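Local coordinates for putative streptothricin acetyltransferase (Bacillus anthracis, PDB 3PP9), which probably acetylates the antibiotic streptothricin as a member of the GNAT family, and binds the acetyl donor acetyl coenzyme A, at residues D24-N29 and Y53-L58; P20-S25 and N85-F90. One frame throughout, in Å; residues are numbered along the deposited sequence.

Interaction 1 of 2, residues D24-N29 and Y53-L58. With ACO (acetyl coenzyme *a), chain D.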
ATOM      1  N   ASP A  24     -11.240 -17.781 -11.841  1.00 20.03           N
ATOM      2  CA  ASP A  24      -9.998 -17.171 -11.348  1.00 21.08           C
ATOM      3  C   ASP A  24      -9.448 -17.931 -10.156  1.00 20.76           C
ATOM      4  O   ASP A  24      -8.558 -17.430  -9.463  1.00 20.03           O
ATOM      5  CB  ASP A  24     -10.118 -15.663 -10.988  1.00 22.15           C
ATOM      6  CG  ASP A  24     -10.927 -15.394  -9.712  1.00 27.21           C
ATOM      7  OD1 ASP A  24     -11.540 -16.322  -9.164  1.00 29.01           O
ATOM      8  OD2 ASP A  24     -10.939 -14.220  -9.245  1.00 29.93           O
ATOM      9  N   SER A  25      -9.957 -19.133  -9.904  1.00 20.95           N
ATOM     10  CA  SER A  25      -9.446 -19.914  -8.791  1.00 20.53           C
ATOM     11  C   SER A  25      -8.102 -20.520  -9.146  1.00 19.91           C
ATOM     12  O   SER A  25      -7.766 -20.717 -10.319  1.00 19.56           O
ATOM     13  CB  SER A  25     -10.429 -21.018  -8.365  1.00 21.66           C
ATOM     14  OG  SER A  25     -10.563 -22.049  -9.336  1.00 23.60           O
ATOM     15  N   PHE A  26      -7.335 -20.828  -8.104  1.00 19.50           N
ATOM     16  CA  PHE A  26      -6.031 -21.441  -8.271  1.00 18.27           C
ATOM     17  C   PHE A  26      -5.727 -22.314  -7.081  1.00 18.81           C
ATOM     18  O   PHE A  26      -6.386 -22.242  -6.045  1.00 16.69           O
ATOM     19  CB  PHE A  26      -4.934 -20.402  -8.489  1.00 18.63           C
ATOM     20  CG  PHE A  26      -4.792 -19.417  -7.379  1.00 17.89           C
ATOM     21  CD1 PHE A  26      -5.578 -18.271  -7.360  1.00 19.97           C
ATOM     22  CD2 PHE A  26      -3.847 -19.595  -6.383  1.00 19.59           C
ATOM     23  CE1 PHE A  26      -5.451 -17.330  -6.355  1.00 19.89           C
ATOM     24  CE2 PHE A  26      -3.714 -18.656  -5.372  1.00 18.79           C
ATOM     25  CZ  PHE A  26      -4.525 -17.535  -5.351  1.00 20.37           C
ATOM     26  N   ILE A  27      -4.755 -23.201  -7.255  0.50 18.69           N
ATOM     27  CA  ILE A  27      -4.353 -24.126  -6.206  0.50 19.29           C
ATOM     28  C   ILE A  27      -3.109 -23.624  -5.494  0.50 18.22           C
ATOM     29  O   ILE A  27      -2.082 -23.395  -6.130  0.50 19.66           O
ATOM     30  CB  ILE A  27      -3.991 -25.491  -6.796  0.50 20.07           C
ATOM     31  CG1 ILE A  27      -5.142 -26.054  -7.623  0.50 21.86           C
ATOM     32  CG2 ILE A  27      -3.571 -26.458  -5.678  0.50 20.89           C
ATOM     33  CD1 ILE A  27      -4.762 -27.338  -8.353  0.50 23.83           C
ATOM     34  N   VAL A  28      -3.213 -23.488  -4.173  1.00 16.80           N
ATOM     35  CA  VAL A  28      -2.131 -23.065  -3.318  1.00 15.45           C
ATOM     36  C   VAL A  28      -1.444 -24.387  -2.985  1.00 16.01           C
ATOM     37  O   VAL A  28      -2.078 -25.277  -2.424  1.00 15.87           O
ATOM     38  CB  VAL A  28      -2.614 -22.419  -2.022  1.00 15.03           C
ATOM     39  CG1 VAL A  28      -1.431 -22.264  -1.025  1.00 15.83           C
ATOM     40  CG2 VAL A  28      -3.229 -21.053  -2.339  1.00 16.49           C
ATOM     41  N   ASN A  29      -0.169 -24.543  -3.351  1.00 15.36           N
ATOM     42  CA  ASN A  29       0.566 -25.771  -3.041  1.00 16.99           C
ATOM     43  C   ASN A  29       1.889 -25.521  -2.352  1.00 16.66           C
ATOM     44  O   ASN A  29       2.588 -26.470  -1.973  1.00 17.73           O
ATOM     45  CB  ASN A  29       0.800 -26.601  -4.306  1.00 17.49           C
ATOM     46  CG  ASN A  29       1.512 -25.837  -5.397  1.00 19.82           C
ATOM     47  OD1 ASN A  29       1.963 -24.701  -5.213  1.00 26.02           O
ATOM     48  ND2 ASN A  29       1.571 -26.442  -6.586  1.00 24.22           N
ATOM     49  N   TYR A  53      -4.693 -26.455  -1.247  1.00 19.41           N
ATOM     50  CA  TYR A  53      -6.063 -26.022  -1.206  1.00 21.07           C
ATOM     51  C   TYR A  53      -6.333 -25.106  -2.384  1.00 21.77           C
ATOM     52  O   TYR A  53      -5.405 -24.595  -3.011  1.00 20.32           O
ATOM     53  CB  TYR A  53      -6.396 -25.319   0.116  1.00 21.79           C
ATOM     54  CG  TYR A  53      -5.629 -24.053   0.440  1.00 20.04           C
ATOM     55  CD1 TYR A  53      -6.156 -22.784   0.175  1.00 22.48           C
ATOM     56  CD2 TYR A  53      -4.384 -24.112   1.039  1.00 19.09           C
ATOM     57  CE1 TYR A  53      -5.458 -21.649   0.508  1.00 22.91           C
ATOM     58  CE2 TYR A  53      -3.687 -22.986   1.380  1.00 21.97           C
ATOM     59  CZ  TYR A  53      -4.217 -21.751   1.102  1.00 23.17           C
ATOM     60  OH  TYR A  53      -3.472 -20.649   1.441  1.00 27.79           O
ATOM     61  N   GLU A  54      -7.608 -24.922  -2.698  0.70 23.26           N
ATOM     62  CA  GLU A  54      -8.020 -24.038  -3.781  0.70 24.16           C
ATOM     63  C   GLU A  54      -8.646 -22.783  -3.228  0.70 24.25           C
ATOM     64  O   GLU A  54      -9.334 -22.809  -2.202  0.70 25.70           O
ATOM     65  CB  GLU A  54      -9.022 -24.702  -4.740  0.70 25.73           C
ATOM     66  CG  GLU A  54      -8.401 -25.646  -5.716  0.70 29.86           C
ATOM     67  CD  GLU A  54      -9.386 -26.194  -6.730  0.70 34.62           C
ATOM     68  OE1 GLU A  54      -8.951 -26.480  -7.860  0.70 37.57           O
ATOM     69  OE2 GLU A  54     -10.593 -26.302  -6.417  0.70 39.97           O
ATOM     70  N   LYS A  55      -8.374 -21.671  -3.895  1.00 23.14           N
ATOM     71  CA  LYS A  55      -8.951 -20.398  -3.494  1.00 24.21           C
ATOM     72  C   LYS A  55      -9.168 -19.549  -4.719  1.00 25.09           C
ATOM     73  O   LYS A  55      -8.551 -19.763  -5.750  1.00 22.77           O
ATOM     74  CB  LYS A  55      -8.079 -19.639  -2.496  1.00 23.56           C
ATOM     75  CG  LYS A  55      -6.666 -19.322  -2.981  1.00 24.60           C
ATOM     76  CD  LYS A  55      -5.962 -18.315  -2.069  1.00 26.29           C
ATOM     77  CE  LYS A  55      -6.611 -16.921  -2.177  1.00 27.98           C
ATOM     78  NZ  LYS A  55      -5.873 -15.823  -1.488  1.00 30.17           N
ATOM     79  N   SER A  56     -10.070 -18.583  -4.594  0.50 26.41           N
ATOM     80  CA  SER A  56     -10.367 -17.661  -5.679  0.50 27.28           C
ATOM     81  C   SER A  56      -9.584 -16.397  -5.385  0.50 26.48           C
ATOM     82  O   SER A  56      -9.434 -16.014  -4.226  0.50 27.17           O
ATOM     83  CB  SER A  56     -11.862 -17.357  -5.723  0.50 27.77           C
ATOM     84  OG  SER A  56     -12.630 -18.537  -5.883  0.50 30.97           O
ATOM     85  N   TYR A  57      -9.065 -15.748  -6.420  1.00 26.58           N
ATOM     86  CA  TYR A  57      -8.319 -14.530  -6.214  1.00 26.15           C
ATOM     87  C   TYR A  57      -9.243 -13.454  -5.619  1.00 28.83           C
ATOM     88  O   TYR A  57      -8.881 -12.771  -4.658  1.00 28.81           O
ATOM     89  CB  TYR A  57      -7.695 -14.050  -7.513  1.00 26.45           C
ATOM     90  CG  TYR A  57      -7.042 -12.723  -7.311  1.00 25.27           C
ATOM     91  CD1 TYR A  57      -5.946 -12.605  -6.486  1.00 26.41           C
ATOM     92  CD2 TYR A  57      -7.497 -11.587  -7.960  1.00 24.58           C
ATOM     93  CE1 TYR A  57      -5.335 -11.389  -6.287  1.00 27.40           C
ATOM     94  CE2 TYR A  57      -6.892 -10.372  -7.765  1.00 25.89           C
ATOM     95  CZ  TYR A  57      -5.806 -10.279  -6.932  1.00 26.76           C
ATOM     96  OH  TYR A  57      -5.181  -9.078  -6.724  1.00 28.97           O
ATOM     97  N   LEU A  58     -10.420 -13.324  -6.227  1.00 31.33           N
ATOM     98  CA  LEU A  58     -11.458 -12.393  -5.800  1.00 33.66           C
ATOM     99  C   LEU A  58     -12.580 -13.182  -5.135  1.00 34.71           C
ATOM    100  O   LEU A  58     -12.475 -13.594  -3.985  1.00 36.33           O
ATOM    101  CB  LEU A  58     -12.043 -11.651  -6.998  1.00 34.03           C
ATOM    102  CG  LEU A  58     -11.116 -10.784  -7.839  1.00 35.09           C
ATOM    103  CD1 LEU A  58     -11.926 -10.156  -8.958  1.00 35.99           C
ATOM    104  CD2 LEU A  58     -10.443  -9.718  -6.993  1.00 37.06           C
TER
HETATM  105  N1A ACO D 185       4.329 -21.895 -12.277  1.00 29.02           N
HETATM  106  C2A ACO D 185       5.505 -21.551 -12.835  1.00 28.70           C
HETATM  107  N3A ACO D 185       5.602 -20.736 -13.896  1.00 30.20           N
HETATM  108  C4A ACO D 185       4.479 -20.217 -14.454  1.00 29.28           C
HETATM  109  C5A ACO D 185       3.168 -20.571 -13.904  1.00 27.75           C
HETATM  110  C6A ACO D 185       3.140 -21.473 -12.756  1.00 26.25           C
HETATM  111  N6A ACO D 185       1.952 -21.818 -12.222  1.00 27.51           N
HETATM  112  N7A ACO D 185       2.239 -19.948 -14.638  1.00 28.73           N
HETATM  113  C8A ACO D 185       2.894 -19.248 -15.592  1.00 29.44           C
HETATM  114  N9A ACO D 185       4.225 -19.405 -15.473  1.00 30.82           N
HETATM  115  C1B ACO D 185       5.273 -18.860 -16.352  1.00 32.60           C
HETATM  116  C2B ACO D 185       5.182 -19.619 -17.678  1.00 32.87           C
HETATM  117  O2B ACO D 185       5.888 -20.867 -17.714  1.00 34.62           O
HETATM  118  C3B ACO D 185       5.723 -18.626 -18.672  1.00 33.63           C
HETATM  119  O3B ACO D 185       7.139 -18.736 -18.709  1.00 39.84           O
HETATM  120  P3B ACO D 185       7.985 -18.659 -20.073  1.00 45.17           P
HETATM  121  O7A ACO D 185       7.713 -17.269 -20.611  1.00 46.89           O
HETATM  122  O8A ACO D 185       7.408 -19.778 -20.901  1.00 46.64           O
HETATM  123  O9A ACO D 185       9.397 -18.880 -19.568  1.00 46.64           O
HETATM  124  C4B ACO D 185       5.330 -17.284 -18.085  1.00 29.78           C
HETATM  125  O4B ACO D 185       5.103 -17.486 -16.681  1.00 29.58           O
HETATM  126  C5B ACO D 185       4.082 -16.729 -18.761  1.00 26.71           C
HETATM  127  O5B ACO D 185       2.973 -17.560 -18.409  1.00 19.05           O
HETATM  128  P1A ACO D 185       1.566 -17.415 -19.164  1.00 17.15           P
HETATM  129  O1A ACO D 185       1.213 -18.730 -19.818  1.00 18.24           O
HETATM  130  O2A ACO D 185       1.640 -16.171 -19.999  1.00 18.36           O
HETATM  131  O3A ACO D 185       0.609 -17.167 -17.883  1.00 16.50           O
HETATM  132  P2A ACO D 185      -0.958 -17.455 -17.788  1.00 16.49           P
HETATM  133  O4A ACO D 185      -1.066 -18.825 -17.183  1.00 15.80           O
HETATM  134  O5A ACO D 185      -1.686 -17.161 -19.071  1.00 16.83           O
HETATM  135  O6A ACO D 185      -1.458 -16.333 -16.738  1.00 15.39           O
HETATM  136  CBP ACO D 185      -1.889 -15.858 -14.422  1.00 13.83           C
HETATM  137  CCP ACO D 185      -0.833 -16.158 -15.477  1.00 16.22           C
HETATM  138  CDP ACO D 185      -1.191 -15.538 -13.107  1.00 16.43           C
HETATM  139  CEP ACO D 185      -2.730 -14.665 -14.872  1.00 15.99           C
HETATM  140  CAP ACO D 185      -2.810 -17.072 -14.244  1.00 14.88           C
HETATM  141  OAP ACO D 185      -2.068 -18.144 -13.601  1.00 18.77           O
HETATM  142  C9P ACO D 185      -4.017 -16.806 -13.391  1.00 14.07           C
HETATM  143  O9P ACO D 185      -4.992 -16.253 -13.836  1.00 13.62           O
HETATM  144  N8P ACO D 185      -4.004 -17.208 -12.113  1.00 15.01           N
HETATM  145  C7P ACO D 185      -5.150 -17.053 -11.214  1.00 17.19           C
HETATM  146  C6P ACO D 185      -5.447 -15.622 -10.851  1.00 15.87           C
HETATM  147  C5P ACO D 185      -4.226 -15.013 -10.222  1.00 17.41           C
HETATM  148  O5P ACO D 185      -3.549 -15.628  -9.419  1.00 17.15           O
HETATM  149  N4P ACO D 185      -3.924 -13.786 -10.582  1.00 16.28           N
HETATM  150  C3P ACO D 185      -2.788 -13.046 -10.065  1.00 17.01           C
HETATM  151  C2P ACO D 185      -3.208 -12.495  -8.703  1.00 19.97           C
HETATM  152  S1P ACO D 185      -2.180 -11.135  -8.188  1.00 20.00           S
HETATM  153  C   ACO D 185      -2.799  -9.847  -9.088  1.00 20.28           C
HETATM  154  O   ACO D 185      -3.709 -10.024  -9.871  1.00 19.33           O
HETATM  155  CH3 ACO D 185      -2.197  -8.495  -8.915  1.00 19.76           C
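Val28 and Tyr53 lie side by side at one end of this antiparallel strand pair, Val28 CB standing over a face of the Tyr53 ring at 3.7 Å from its centroid. Tyr53 CG sits between its backbone N and carbonyl carbon (chi1 62°), which folds the ring back across the partner strand; Val28 CG1 then reaches Tyr53 CE2 at 3.4 Å. The next pair on the same face, Phe26 and Lys55, reverses the roles of the strands: Lys55 CG makes a CH-pi contact 4.0 Å from the Phe26 ring centroid, and Lys55 CD bridges to Val28 CG2. Beneath this tight row the backbones are stitched by four hydrogen bonds, Val28 N to Tyr53 O being the shortest at 2.7 Å. Next to this, the Asp24 carboxylate adds a link of its own: OD2 accepts from Leu58 N at 3.2 Å, the donor tilted 36° out of the carboxylate plane. The face bearing Ile27 and Glu54 is much looser. There Ile27 CG1 merely rests against Glu54 CG at 3.8 Å, both residues are exposed, and each was modelled in two conformers. On the coenzyme side, Tyr57 turns its ring away from Asp24 and lays one face against the pantetheine arm, Tyr57 CE1 lying 3.4 Å from C2P of acetyl coenzyme A; its hydroxyl, hydrogen-bonded to Glu104 O, lies beside the thioester carbon. Phe26 and Asp24 also border the ligand. The pair forms the open end of the two-stranded hairpin 25-36/43-56, which lies over the cofactor; Tyr53 OH bonds to Asn144 just ahead of helix 146-154, and Asp24, Tyr57 and Leu58 touch strand 101-108 of the main sheet.

Interaction 2 of 2, residues P20-S25 and N85-F90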
ATOM      1  N   PRO A  20     -18.377 -13.472 -19.729  1.00 37.03           N
ATOM      2  CA  PRO A  20     -18.652 -14.773 -19.158  1.00 37.79           C
ATOM      3  C   PRO A  20     -18.063 -14.985 -17.774  1.00 36.81           C
ATOM      4  O   PRO A  20     -17.303 -14.145 -17.284  1.00 35.65           O
ATOM      5  CB  PRO A  20     -17.951 -15.705 -20.139  1.00 38.18           C
ATOM      6  CG  PRO A  20     -16.714 -14.939 -20.508  1.00 37.36           C
ATOM      7  CD  PRO A  20     -17.110 -13.480 -20.485  1.00 36.88           C
ATOM      8  N   GLU A  21     -18.468 -16.091 -17.148  1.00 37.93           N
ATOM      9  CA  GLU A  21     -17.946 -16.492 -15.851  1.00 37.52           C
ATOM     10  C   GLU A  21     -16.530 -16.935 -16.163  1.00 35.41           C
ATOM     11  O   GLU A  21     -16.315 -17.774 -17.036  1.00 36.30           O
ATOM     12  CB  GLU A  21     -18.709 -17.684 -15.242  1.00 39.48           C
ATOM     13  CG  GLU A  21     -20.140 -17.409 -14.820  1.00 43.82           C
ATOM     14  CD  GLU A  21     -20.880 -18.643 -14.291  1.00 48.76           C
ATOM     15  OE1 GLU A  21     -20.331 -19.772 -14.354  1.00 51.57           O
ATOM     16  OE2 GLU A  21     -22.028 -18.478 -13.818  1.00 52.13           O
ATOM     17  N   ILE A  22     -15.569 -16.336 -15.489  1.00 32.33           N
ATOM     18  CA  ILE A  22     -14.183 -16.683 -15.699  1.00 30.30           C
ATOM     19  C   ILE A  22     -13.710 -17.308 -14.408  1.00 28.28           C
ATOM     20  O   ILE A  22     -13.938 -16.752 -13.343  1.00 28.69           O
ATOM     21  CB  ILE A  22     -13.396 -15.439 -16.078  1.00 30.08           C
ATOM     22  CG1 ILE A  22     -13.787 -15.040 -17.510  1.00 31.19           C
ATOM     23  CG2 ILE A  22     -11.903 -15.694 -15.981  1.00 29.49           C
ATOM     24  CD1 ILE A  22     -13.214 -13.770 -17.972  1.00 32.05           C
ATOM     25  N   ASP A  23     -13.077 -18.476 -14.509  1.00 25.31           N
ATOM     26  CA  ASP A  23     -12.587 -19.184 -13.330  1.00 23.02           C
ATOM     27  C   ASP A  23     -11.247 -18.578 -12.911  1.00 20.60           C
ATOM     28  O   ASP A  23     -10.244 -18.826 -13.574  1.00 18.11           O
ATOM     29  CB  ASP A  23     -12.429 -20.666 -13.665  1.00 22.91           C
ATOM     30  CG  ASP A  23     -12.037 -21.513 -12.457  1.00 24.94           C
ATOM     31  OD1 ASP A  23     -11.688 -20.953 -11.398  1.00 25.09           O
ATOM     32  OD2 ASP A  23     -12.105 -22.751 -12.567  1.00 26.48           O
ATOM     33  N   ASP A  24     -11.240 -17.781 -11.841  1.00 20.03           N
ATOM     34  CA  ASP A  24      -9.998 -17.171 -11.348  1.00 21.08           C
ATOM     35  C   ASP A  24      -9.448 -17.931 -10.156  1.00 20.76           C
ATOM     36  O   ASP A  24      -8.558 -17.430  -9.463  1.00 20.03           O
ATOM     37  CB  ASP A  24     -10.118 -15.663 -10.988  1.00 22.15           C
ATOM     38  CG  ASP A  24     -10.927 -15.394  -9.712  1.00 27.21           C
ATOM     39  OD1 ASP A  24     -11.540 -16.322  -9.164  1.00 29.01           O
ATOM     40  OD2 ASP A  24     -10.939 -14.220  -9.245  1.00 29.93           O
ATOM     41  N   SER A  25      -9.957 -19.133  -9.904  1.00 20.95           N
ATOM     42  CA  SER A  25      -9.446 -19.914  -8.791  1.00 20.53           C
ATOM     43  C   SER A  25      -8.102 -20.520  -9.146  1.00 19.91           C
ATOM     44  O   SER A  25      -7.766 -20.717 -10.319  1.00 19.56           O
ATOM     45  CB  SER A  25     -10.429 -21.018  -8.365  1.00 21.66           C
ATOM     46  OG  SER A  25     -10.563 -22.049  -9.336  1.00 23.60           O
ATOM     47  N   ASN A  85     -14.211 -16.081 -30.117  1.00 28.99           N
ATOM     48  CA  ASN A  85     -15.422 -15.330 -29.715  1.00 30.14           C
ATOM     49  C   ASN A  85     -15.740 -15.308 -28.224  1.00 29.14           C
ATOM     50  O   ASN A  85     -16.873 -15.036 -27.832  1.00 30.72           O
ATOM     51  CB  ASN A  85     -16.660 -15.819 -30.496  1.00 32.42           C
ATOM     52  CG  ASN A  85     -16.470 -15.762 -32.006  1.00 36.58           C
ATOM     53  OD1 ASN A  85     -17.155 -16.469 -32.758  1.00 43.29           O
ATOM     54  ND2 ASN A  85     -15.530 -14.934 -32.459  1.00 40.51           N
ATOM     55  N   GLN A  86     -14.749 -15.540 -27.371  1.00 27.19           N
ATOM     56  CA  GLN A  86     -15.024 -15.559 -25.956  1.00 25.56           C
ATOM     57  C   GLN A  86     -13.923 -14.853 -25.175  1.00 22.12           C
ATOM     58  O   GLN A  86     -12.752 -14.920 -25.524  1.00 18.88           O
ATOM     59  CB  GLN A  86     -15.116 -17.000 -25.440  1.00 27.16           C
ATOM     60  CG  GLN A  86     -16.198 -17.871 -26.063  1.00 33.20           C
ATOM     61  CD  GLN A  86     -16.135 -19.317 -25.590  1.00 37.93           C
ATOM     62  OE1 GLN A  86     -16.750 -20.202 -26.187  1.00 43.69           O
ATOM     63  NE2 GLN A  86     -15.374 -19.567 -24.527  1.00 42.98           N
ATOM     64  N   ILE A  87     -14.320 -14.151 -24.124  1.00 20.60           N
ATOM     65  CA  ILE A  87     -13.364 -13.508 -23.246  1.00 18.88           C
ATOM     66  C   ILE A  87     -12.784 -14.629 -22.360  1.00 18.90           C
ATOM     67  O   ILE A  87     -13.521 -15.318 -21.645  1.00 21.32           O
ATOM     68  CB  ILE A  87     -14.029 -12.430 -22.382  1.00 18.43           C
ATOM     69  CG1 ILE A  87     -14.552 -11.302 -23.273  1.00 20.92           C
ATOM     70  CG2 ILE A  87     -13.037 -11.900 -21.301  1.00 17.66           C
ATOM     71  CD1 ILE A  87     -15.455 -10.290 -22.556  1.00 22.76           C
ATOM     72  N   ILE A  88     -11.468 -14.827 -22.436  1.00 16.71           N
ATOM     73  CA  ILE A  88     -10.785 -15.874 -21.657  1.00 16.58           C
ATOM     74  C   ILE A  88      -9.812 -15.329 -20.602  1.00 16.39           C
ATOM     75  O   ILE A  88      -9.140 -16.095 -19.905  1.00 16.48           O
ATOM     76  CB  ILE A  88     -10.046 -16.872 -22.567  1.00 16.66           C
ATOM     77  CG1 ILE A  88      -8.868 -16.197 -23.293  1.00 17.16           C
ATOM     78  CG2 ILE A  88     -11.042 -17.530 -23.528  1.00 17.77           C
ATOM     79  CD1 ILE A  88      -7.909 -17.179 -24.009  1.00 20.63           C
ATOM     80  N   GLY A  89      -9.707 -14.009 -20.513  1.00 15.59           N
ATOM     81  CA  GLY A  89      -8.813 -13.411 -19.526  1.00 14.53           C
ATOM     82  C   GLY A  89      -8.899 -11.898 -19.573  1.00 13.96           C
ATOM     83  O   GLY A  89      -9.493 -11.352 -20.490  1.00 14.38           O
ATOM     84  N   PHE A  90      -8.354 -11.233 -18.562  1.00 14.17           N
ATOM     85  CA  PHE A  90      -8.402  -9.788 -18.516  1.00 12.92           C
ATOM     86  C   PHE A  90      -7.357  -9.259 -17.536  1.00 12.92           C
ATOM     87  O   PHE A  90      -6.792 -10.008 -16.736  1.00 12.07           O
ATOM     88  CB  PHE A  90      -9.809  -9.295 -18.132  1.00 14.54           C
ATOM     89  CG  PHE A  90     -10.261  -9.750 -16.784  1.00 15.58           C
ATOM     90  CD1 PHE A  90     -10.999 -10.909 -16.638  1.00 16.21           C
ATOM     91  CD2 PHE A  90      -9.928  -9.042 -15.655  1.00 17.22           C
ATOM     92  CE1 PHE A  90     -11.406 -11.337 -15.377  1.00 19.04           C
ATOM     93  CE2 PHE A  90     -10.338  -9.466 -14.389  1.00 17.68           C
ATOM     94  CZ  PHE A  90     -11.057 -10.624 -14.257  1.00 19.16           C
TER
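Pro20 and Ile22 pass Ile87 with the two backbones well apart, Pro20 CA to Ile87 CA being 6.8 Å and Ile22 CA to Ile88 CA 6.9 Å, and no hydrogen bond joins the segments. Side chains fill the separation. Pro20 presents the edge of its ring, with CG 3.4 Å from Ile87 O and CD 3.8 Å from Ile87 CB, its ring crossing the Ile87 side chain at about a right angle. Ile22 reaches deeper. With CG1 anti to the carbonyl carbon (chi1 -72°) and the chain extended beyond it, its CD1 becomes the probe that meets Ile87 CG2 at 3.8 Å and Phe90 CD1 at 3.9 Å. The methyl approaches Phe90 at the ring edge, near the ring plane, and does not stack on a face. Ile87 and Phe90 both face the loop, and the alternation is broken between them: Ile88, with psi near 0°, points away, and Ile88 and Gly89 both bond to the backbone of Ala81, consistent with a beta bulge. This is the way the loop following strand 7-10 is laid on the central sheet of the GNAT fold, with Ile22 also touching Thr107 of the adjoining strand 101-108. Farther along the loop, contact with 85-90 ceases and the chain is shaped by its own polar groups. Asp23 OD1 accepts from Ser25 N at 2.9 Å, an Asx turn, and from Ser25 OG at 2.6 Å through its syn lone pair, so one oxygen is gripped twice. The turn is tied to the loop after strand 101-108, since Asp23 N bonds to Asp109 OD1 and Ser25 O to Arg113 NH1.

In the fold
The two interactions share Asp24 and Ser25; their centres are about 15 Å apart, and both start from the same piece of chain. Interaction 2 seats the loop on strand 86-95; the same chain then runs on into the hairpin of interaction 1. The shared Asp24 borders the acetyl coenzyme A pocket, to which interaction 1 adds Phe26 and Tyr57, while the Ile22 side chain of interaction 2 stays about 7 Å from the ligand. A bound potassium ion lies about 4 Å from the Tyr57 side chain but about 13 Å from that of Phe90. The backbone N atoms of Thr114, Gly116 and Gly118 hydrogen-bond to the cofactor.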